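Local structure of iota-carrageenase (Alteromonas sp., 1H80) at residues A[376-388]-A[394-406]. The protein hydrolyses the beta-1,4 linkages of iota-carrageenan, a sulfated galactan of red algal cell walls, inside the chain and with inversion of anomeric configuration. Numbering follows the deposited sequence.
Sequences TSNPMCKRVCLPT and KQGQIYIGPSLAA
The carbonyl oxygen of Ile400 receives the Cys385 N-H nearly head-on (N to O 2.8 Å) and also a CA-H...O contact from Val384 CA. Ile400 N returns a longer bond, 3.2 Å, to Cys385 O, closing a single antiparallel hydrogen-bonded pair. Beside it, a chi1 of 76° sets Cys385 SG between its own backbone N and carbonyl carbon and turns it to Ile400 CB at 3.2 Å, a tight fit for a sulfur that also bonds Cys457 in a disulfide. Segment 376-388 thus lies against strand 399-401, whose other neighbour is strand 364-366, near the end of the right-handed parallel beta-helix. Gly401 suits its place because any CB would run into Val384 CG2; without one, that methyl reaches Pro402 CD at 3.6 Å. Leu386 CG is turned anti to the backbone N (chi1 169°), and CD1 meets Tyr399 CE2 obliquely at 3.6 Å, while the phenol OH bonds Tyr451 O. Pro387 lays its ring across Ile398, CD against the carbonyl O and CG near the CG2 methyl. Pro387 O accepts a bond from Gln395 NE2 at 3.0 Å, nearly in the donor's amide plane. With an alanine here instead of Gln395, Pro387 O would probably lose this donor and Leu386 CD2 the amide that flanks it.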
ATOM      1  N   THR A 376       3.037  -8.363  28.668  1.00 19.12           N
ATOM      2  CA  THR A 376       4.398  -8.481  29.184  1.00 19.34           C
ATOM      3  C   THR A 376       5.084  -7.178  29.585  1.00 19.93           C
ATOM      4  O   THR A 376       5.756  -7.121  30.616  1.00 21.81           O
ATOM      5  CB  THR A 376       5.316  -9.194  28.169  1.00 19.39           C
ATOM      6  OG1 THR A 376       5.329  -8.461  26.935  1.00 19.33           O
ATOM      7  CG2 THR A 376       4.829 -10.611  27.914  1.00 19.53           C
ATOM      8  N   SER A 377       4.912  -6.131  28.787  1.00 18.93           N
ATOM      9  CA  SER A 377       5.572  -4.861  29.069  1.00 19.08           C
ATOM     10  C   SER A 377       4.664  -3.757  29.585  1.00 19.28           C
ATOM     11  O   SER A 377       5.130  -2.806  30.215  1.00 19.62           O
ATOM     12  CB  SER A 377       6.244  -4.349  27.800  1.00 19.37           C
ATOM     13  OG  SER A 377       5.255  -3.958  26.862  1.00 19.77           O
ATOM     14  N   ASN A 378       3.372  -3.882  29.318  1.00 19.40           N
ATOM     15  CA  ASN A 378       2.422  -2.847  29.692  1.00 20.13           C
ATOM     16  C   ASN A 378       1.140  -3.469  30.252  1.00 20.94           C
ATOM     17  O   ASN A 378       0.062  -3.305  29.687  1.00 20.96           O
ATOM     18  CB  ASN A 378       2.147  -2.020  28.429  1.00 19.44           C
ATOM     19  CG  ASN A 378       1.354  -0.765  28.691  1.00 18.97           C
ATOM     20  OD1 ASN A 378       1.218  -0.322  29.827  1.00 19.64           O
ATOM     21  ND2 ASN A 378       0.837  -0.169  27.621  1.00 19.22           N
ATOM     22  N   PRO A 379       1.248  -4.173  31.393  1.00 22.07           N
ATOM     23  CA  PRO A 379       0.123  -4.840  32.059  1.00 22.76           C
ATOM     24  C   PRO A 379      -1.070  -3.967  32.436  1.00 23.23           C
ATOM     25  O   PRO A 379      -2.166  -4.481  32.669  1.00 23.32           O
ATOM     26  CB  PRO A 379       0.780  -5.490  33.275  1.00 23.17           C
ATOM     27  CG  PRO A 379       1.892  -4.549  33.591  1.00 23.29           C
ATOM     28  CD  PRO A 379       2.463  -4.265  32.222  1.00 22.62           C
ATOM     29  N   MET A 380      -0.869  -2.656  32.509  1.00 23.85           N
ATOM     30  CA  MET A 380      -1.975  -1.765  32.841  1.00 24.69           C
ATOM     31  C   MET A 380      -2.511  -1.080  31.586  1.00 23.88           C
ATOM     32  O   MET A 380      -3.364  -0.197  31.660  1.00 23.99           O
ATOM     33  CB  MET A 380      -1.541  -0.727  33.882  1.00 27.30           C
ATOM     34  CG  MET A 380      -1.151  -1.347  35.217  1.00 30.82           C
ATOM     35  SD  MET A 380      -1.468  -0.256  36.621  1.00 35.59           S
ATOM     36  CE  MET A 380       0.127   0.499  36.832  1.00 34.70           C
ATOM     37  N   CYS A 381      -2.003  -1.501  30.432  1.00 23.34           N
ATOM     38  CA  CYS A 381      -2.428  -0.953  29.150  1.00 22.46           C
ATOM     39  C   CYS A 381      -2.359   0.573  29.117  1.00 22.30           C
ATOM     40  O   CYS A 381      -3.277   1.235  28.633  1.00 22.25           O
ATOM     41  CB  CYS A 381      -3.857  -1.404  28.831  1.00 22.37           C
ATOM     42  SG  CYS A 381      -4.287  -1.196  27.073  0.50 20.49           S
ATOM     43  N   LYS A 382      -1.265   1.127  29.627  1.00 21.70           N
ATOM     44  CA  LYS A 382      -1.087   2.572  29.652  1.00 21.28           C
ATOM     45  C   LYS A 382      -0.794   3.147  28.270  1.00 21.04           C
ATOM     46  O   LYS A 382      -0.160   2.498  27.438  1.00 19.63           O
ATOM     47  CB  LYS A 382       0.054   2.949  30.597  1.00 21.96           C
ATOM     48  CG  LYS A 382      -0.161   2.526  32.037  1.00 23.02           C
ATOM     49  CD  LYS A 382       1.037   2.903  32.894  1.00 25.28           C
ATOM     50  CE  LYS A 382       0.827   2.497  34.343  1.00 26.53           C
ATOM     51  NZ  LYS A 382       2.002   2.834  35.197  1.00 27.81           N
ATOM     52  N   ARG A 383      -1.267   4.367  28.041  1.00 21.15           N
ATOM     53  CA  ARG A 383      -1.046   5.074  26.783  1.00 21.37           C
ATOM     54  C   ARG A 383      -1.802   4.517  25.572  1.00 20.70           C
ATOM     55  O   ARG A 383      -1.564   4.948  24.447  1.00 21.05           O
ATOM     56  CB  ARG A 383       0.456   5.136  26.474  1.00 22.83           C
ATOM     57  CG  ARG A 383       1.310   5.766  27.580  1.00 26.74           C
ATOM     58  CD  ARG A 383       0.935   7.219  27.836  1.00 28.75           C
ATOM     59  NE  ARG A 383       1.304   8.102  26.729  1.00 30.94           N
ATOM     60  CZ  ARG A 383       2.541   8.515  26.470  1.00 31.38           C
ATOM     61  NH1 ARG A 383       3.550   8.131  27.238  1.00 32.85           N
ATOM     62  NH2 ARG A 383       2.770   9.322  25.441  1.00 32.17           N
ATOM     63  N   VAL A 384      -2.700   3.559  25.790  1.00 19.21           N
ATOM     64  CA  VAL A 384      -3.496   3.007  24.694  1.00 18.92           C
ATOM     65  C   VAL A 384      -4.858   3.738  24.727  1.00 19.83           C
ATOM     66  O   VAL A 384      -5.508   3.755  25.786  1.00 19.56           O
ATOM     67  CB  VAL A 384      -3.673   1.468  24.851  1.00 18.39           C
ATOM     68  CG1 VAL A 384      -4.496   0.918  23.697  1.00 18.85           C
ATOM     69  CG2 VAL A 384      -2.303   0.782  24.885  1.00 18.75           C
ATOM     70  N   CYS A 385      -5.250   4.364  23.597  1.00 20.08           N
ATOM     71  CA  CYS A 385      -6.516   5.130  23.455  1.00 20.87           C
ATOM     72  C   CYS A 385      -7.462   4.429  22.432  1.00 19.93           C
ATOM     73  O   CYS A 385      -7.005   3.673  21.558  1.00 18.95           O
ATOM     74  CB  CYS A 385      -6.210   6.600  23.014  1.00 24.46           C
ATOM     75  SG  CYS A 385      -5.766   6.757  21.242  1.00 29.92           S
ATOM     76  N   LEU A 386      -8.775   4.586  22.614  1.00 18.75           N
ATOM     77  CA  LEU A 386      -9.774   4.019  21.696  1.00 18.87           C
ATOM     78  C   LEU A 386     -10.394   5.234  21.005  1.00 19.28           C
ATOM     79  O   LEU A 386     -10.987   6.095  21.660  1.00 20.00           O
ATOM     80  CB  LEU A 386     -10.883   3.251  22.439  1.00 19.08           C
ATOM     81  CG  LEU A 386     -12.100   2.858  21.583  1.00 19.87           C
ATOM     82  CD1 LEU A 386     -11.675   1.961  20.427  1.00 20.24           C
ATOM     83  CD2 LEU A 386     -13.126   2.146  22.452  1.00 19.82           C
ATOM     84  N   PRO A 387     -10.242   5.339  19.678  1.00 19.66           N
ATOM     85  CA  PRO A 387     -10.809   6.477  18.948  1.00 20.12           C
ATOM     86  C   PRO A 387     -12.315   6.591  19.172  1.00 21.51           C
ATOM     87  O   PRO A 387     -13.016   5.584  19.263  1.00 21.58           O
ATOM     88  CB  PRO A 387     -10.455   6.161  17.497  1.00 20.13           C
ATOM     89  CG  PRO A 387      -9.142   5.445  17.636  1.00 18.73           C
ATOM     90  CD  PRO A 387      -9.408   4.508  18.792  1.00 19.04           C
ATOM     91  N   THR A 388     -12.805   7.821  19.270  1.00 23.29           N
ATOM     92  CA  THR A 388     -14.228   8.053  19.485  1.00 25.50           C
ATOM     93  C   THR A 388     -15.036   7.648  18.255  1.00 26.42           C
ATOM     94  O   THR A 388     -14.482   7.452  17.173  1.00 26.42           O
ATOM     95  CB  THR A 388     -14.503   9.533  19.781  1.00 25.55           C
ATOM     96  OG1 THR A 388     -14.192  10.316  18.623  1.00 26.68           O
ATOM     97  CG2 THR A 388     -13.646  10.005  20.944  1.00 26.96           C
ATOM     98  N   LYS A 394     -16.752   2.540  13.590  1.00 28.31           N
ATOM     99  CA  LYS A 394     -16.620   1.142  13.984  1.00 27.81           C
ATOM    100  C   LYS A 394     -15.586   0.968  15.089  1.00 27.31           C
ATOM    101  O   LYS A 394     -14.463   0.531  14.838  1.00 27.31           O
ATOM    102  CB  LYS A 394     -16.233   0.291  12.772  1.00 27.42           C
ATOM    103  N   GLN A 395     -15.969   1.310  16.316  1.00 26.83           N
ATOM    104  CA  GLN A 395     -15.066   1.186  17.452  1.00 26.08           C
ATOM    105  C   GLN A 395     -14.585  -0.242  17.632  1.00 25.22           C
ATOM    106  O   GLN A 395     -15.378  -1.183  17.622  1.00 25.66           O
ATOM    107  CB  GLN A 395     -15.743   1.652  18.741  1.00 26.69           C
ATOM    108  CG  GLN A 395     -16.001   3.141  18.805  1.00 27.73           C
ATOM    109  CD  GLN A 395     -16.247   3.612  20.222  1.00 28.37           C
ATOM    110  OE1 GLN A 395     -17.139   3.111  20.908  1.00 29.17           O
ATOM    111  NE2 GLN A 395     -15.455   4.579  20.670  1.00 28.09           N
ATOM    112  N   GLY A 396     -13.275  -0.392  17.806  1.00 23.71           N
ATOM    113  CA  GLY A 396     -12.692  -1.707  17.982  1.00 21.91           C
ATOM    114  C   GLY A 396     -11.829  -2.102  16.802  1.00 21.38           C
ATOM    115  O   GLY A 396     -11.020  -3.025  16.899  1.00 20.44           O
ATOM    116  N   GLN A 397     -12.000  -1.413  15.678  1.00 20.27           N
ATOM    117  CA  GLN A 397     -11.211  -1.722  14.490  1.00 20.61           C
ATOM    118  C   GLN A 397      -9.818  -1.112  14.564  1.00 20.06           C
ATOM    119  O   GLN A 397      -8.889  -1.585  13.909  1.00 19.34           O
ATOM    120  CB  GLN A 397     -11.897  -1.204  13.227  1.00 21.91           C
ATOM    121  CG  GLN A 397     -13.249  -1.814  12.935  1.00 24.49           C
ATOM    122  CD  GLN A 397     -13.657  -1.612  11.489  1.00 25.63           C
ATOM    123  OE1 GLN A 397     -13.525  -0.518  10.943  1.00 26.60           O
ATOM    124  NE2 GLN A 397     -14.160  -2.670  10.862  1.00 27.21           N
ATOM    125  N   ILE A 398      -9.671  -0.063  15.364  1.00 18.87           N
ATOM    126  CA  ILE A 398      -8.382   0.602  15.487  1.00 18.70           C
ATOM    127  C   ILE A 398      -8.153   1.205  16.870  1.00 18.50           C
ATOM    128  O   ILE A 398      -9.068   1.746  17.490  1.00 18.51           O
ATOM    129  CB  ILE A 398      -8.246   1.726  14.417  1.00 18.99           C
ATOM    130  CG1 ILE A 398      -6.894   2.433  14.542  1.00 19.75           C
ATOM    131  CG2 ILE A 398      -9.370   2.738  14.583  1.00 19.77           C
ATOM    132  CD1 ILE A 398      -5.712   1.566  14.213  1.00 19.45           C
ATOM    133  N   TYR A 399      -6.922   1.079  17.348  1.00 17.14           N
ATOM    134  CA  TYR A 399      -6.516   1.642  18.628  1.00 16.64           C
ATOM    135  C   TYR A 399      -5.208   2.362  18.381  1.00 16.68           C
ATOM    136  O   TYR A 399      -4.509   2.071  17.409  1.00 16.77           O
ATOM    137  CB  TYR A 399      -6.274   0.548  19.671  1.00 15.77           C
ATOM    138  CG  TYR A 399      -7.519  -0.180  20.094  1.00 16.37           C
ATOM    139  CD1 TYR A 399      -8.074  -1.176  19.292  1.00 15.76           C
ATOM    140  CD2 TYR A 399      -8.170   0.158  21.279  1.00 16.65           C
ATOM    141  CE1 TYR A 399      -9.247  -1.816  19.659  1.00 16.89           C
ATOM    142  CE2 TYR A 399      -9.346  -0.474  21.656  1.00 16.82           C
ATOM    143  CZ  TYR A 399      -9.880  -1.457  20.842  1.00 16.56           C
ATOM    144  OH  TYR A 399     -11.051  -2.078  21.197  1.00 17.40           O
ATOM    145  N   ILE A 400      -4.886   3.317  19.244  1.00 16.69           N
ATOM    146  CA  ILE A 400      -3.630   4.036  19.127  1.00 16.56           C
ATOM    147  C   ILE A 400      -2.898   3.785  20.433  1.00 16.56           C
ATOM    148  O   ILE A 400      -3.468   3.945  21.516  1.00 16.69           O
ATOM    149  CB  ILE A 400      -3.829   5.555  18.935  1.00 17.52           C
ATOM    150  CG1 ILE A 400      -4.603   5.821  17.642  1.00 19.10           C
ATOM    151  CG2 ILE A 400      -2.473   6.254  18.898  1.00 17.06           C
ATOM    152  CD1 ILE A 400      -4.816   7.295  17.343  1.00 21.19           C
ATOM    153  N   GLY A 401      -1.641   3.377  20.332  1.00 15.43           N
ATOM    154  CA  GLY A 401      -0.875   3.099  21.527  1.00 15.95           C
ATOM    155  C   GLY A 401       0.573   2.787  21.226  1.00 15.65           C
ATOM    156  O   GLY A 401       1.039   2.988  20.102  1.00 16.29           O
ATOM    157  N   PRO A 402       1.311   2.273  22.216  1.00 15.53           N
ATOM    158  CA  PRO A 402       2.726   1.930  22.064  1.00 15.19           C
ATOM    159  C   PRO A 402       3.012   0.862  21.016  1.00 15.17           C
ATOM    160  O   PRO A 402       2.173   0.003  20.731  1.00 14.72           O
ATOM    161  CB  PRO A 402       3.127   1.460  23.463  1.00 16.39           C
ATOM    162  CG  PRO A 402       2.141   2.145  24.367  1.00 16.62           C
ATOM    163  CD  PRO A 402       0.858   2.033  23.598  1.00 15.75           C
ATOM    164  N   SER A 403       4.208   0.936  20.447  1.00 14.70           N
ATOM    165  CA  SER A 403       4.662  -0.038  19.465  1.00 14.96           C
ATOM    166  C   SER A 403       4.686  -1.379  20.183  1.00 15.12           C
ATOM    167  O   SER A 403       4.951  -1.436  21.383  1.00 15.73           O
ATOM    168  CB  SER A 403       6.071   0.315  18.995  1.00 14.91           C
ATOM    169  OG  SER A 403       6.086   1.580  18.360  1.00 15.90           O
ATOM    170  N   LEU A 404       4.425  -2.458  19.456  1.00 15.00           N
ATOM    171  CA  LEU A 404       4.394  -3.778  20.070  1.00 16.00           C
ATOM    172  C   LEU A 404       5.603  -4.667  19.819  1.00 15.72           C
ATOM    173  O   LEU A 404       5.969  -5.475  20.673  1.00 15.64           O
ATOM    174  CB  LEU A 404       3.127  -4.517  19.640  1.00 17.97           C
ATOM    175  CG  LEU A 404       1.861  -4.149  20.419  1.00 19.72           C
ATOM    176  CD1 LEU A 404       0.642  -4.742  19.739  1.00 21.10           C
ATOM    177  CD2 LEU A 404       1.985  -4.659  21.849  1.00 20.41           C
ATOM    178  N   ALA A 405       6.230  -4.528  18.657  1.00 15.56           N
ATOM    179  CA  ALA A 405       7.377  -5.370  18.342  1.00 14.28           C
ATOM    180  C   ALA A 405       8.111  -4.860  17.123  1.00 14.53           C
ATOM    181  O   ALA A 405       7.710  -3.875  16.512  1.00 14.43           O
ATOM    182  CB  ALA A 405       6.909  -6.799  18.081  1.00 15.10           C
ATOM    183  N   ALA A 406       9.192  -5.544  16.772  1.00 14.30           N
ATOM    184  CA  ALA A 406       9.947  -5.184  15.582  1.00 14.54           C
ATOM    185  C   ALA A 406       9.316  -5.962  14.435  1.00 14.75           C
ATOM    186  O   ALA A 406       9.129  -5.444  13.334  1.00 14.57           O
ATOM    187  CB  ALA A 406      11.408  -5.585  15.738  1.00 15.11           C
TER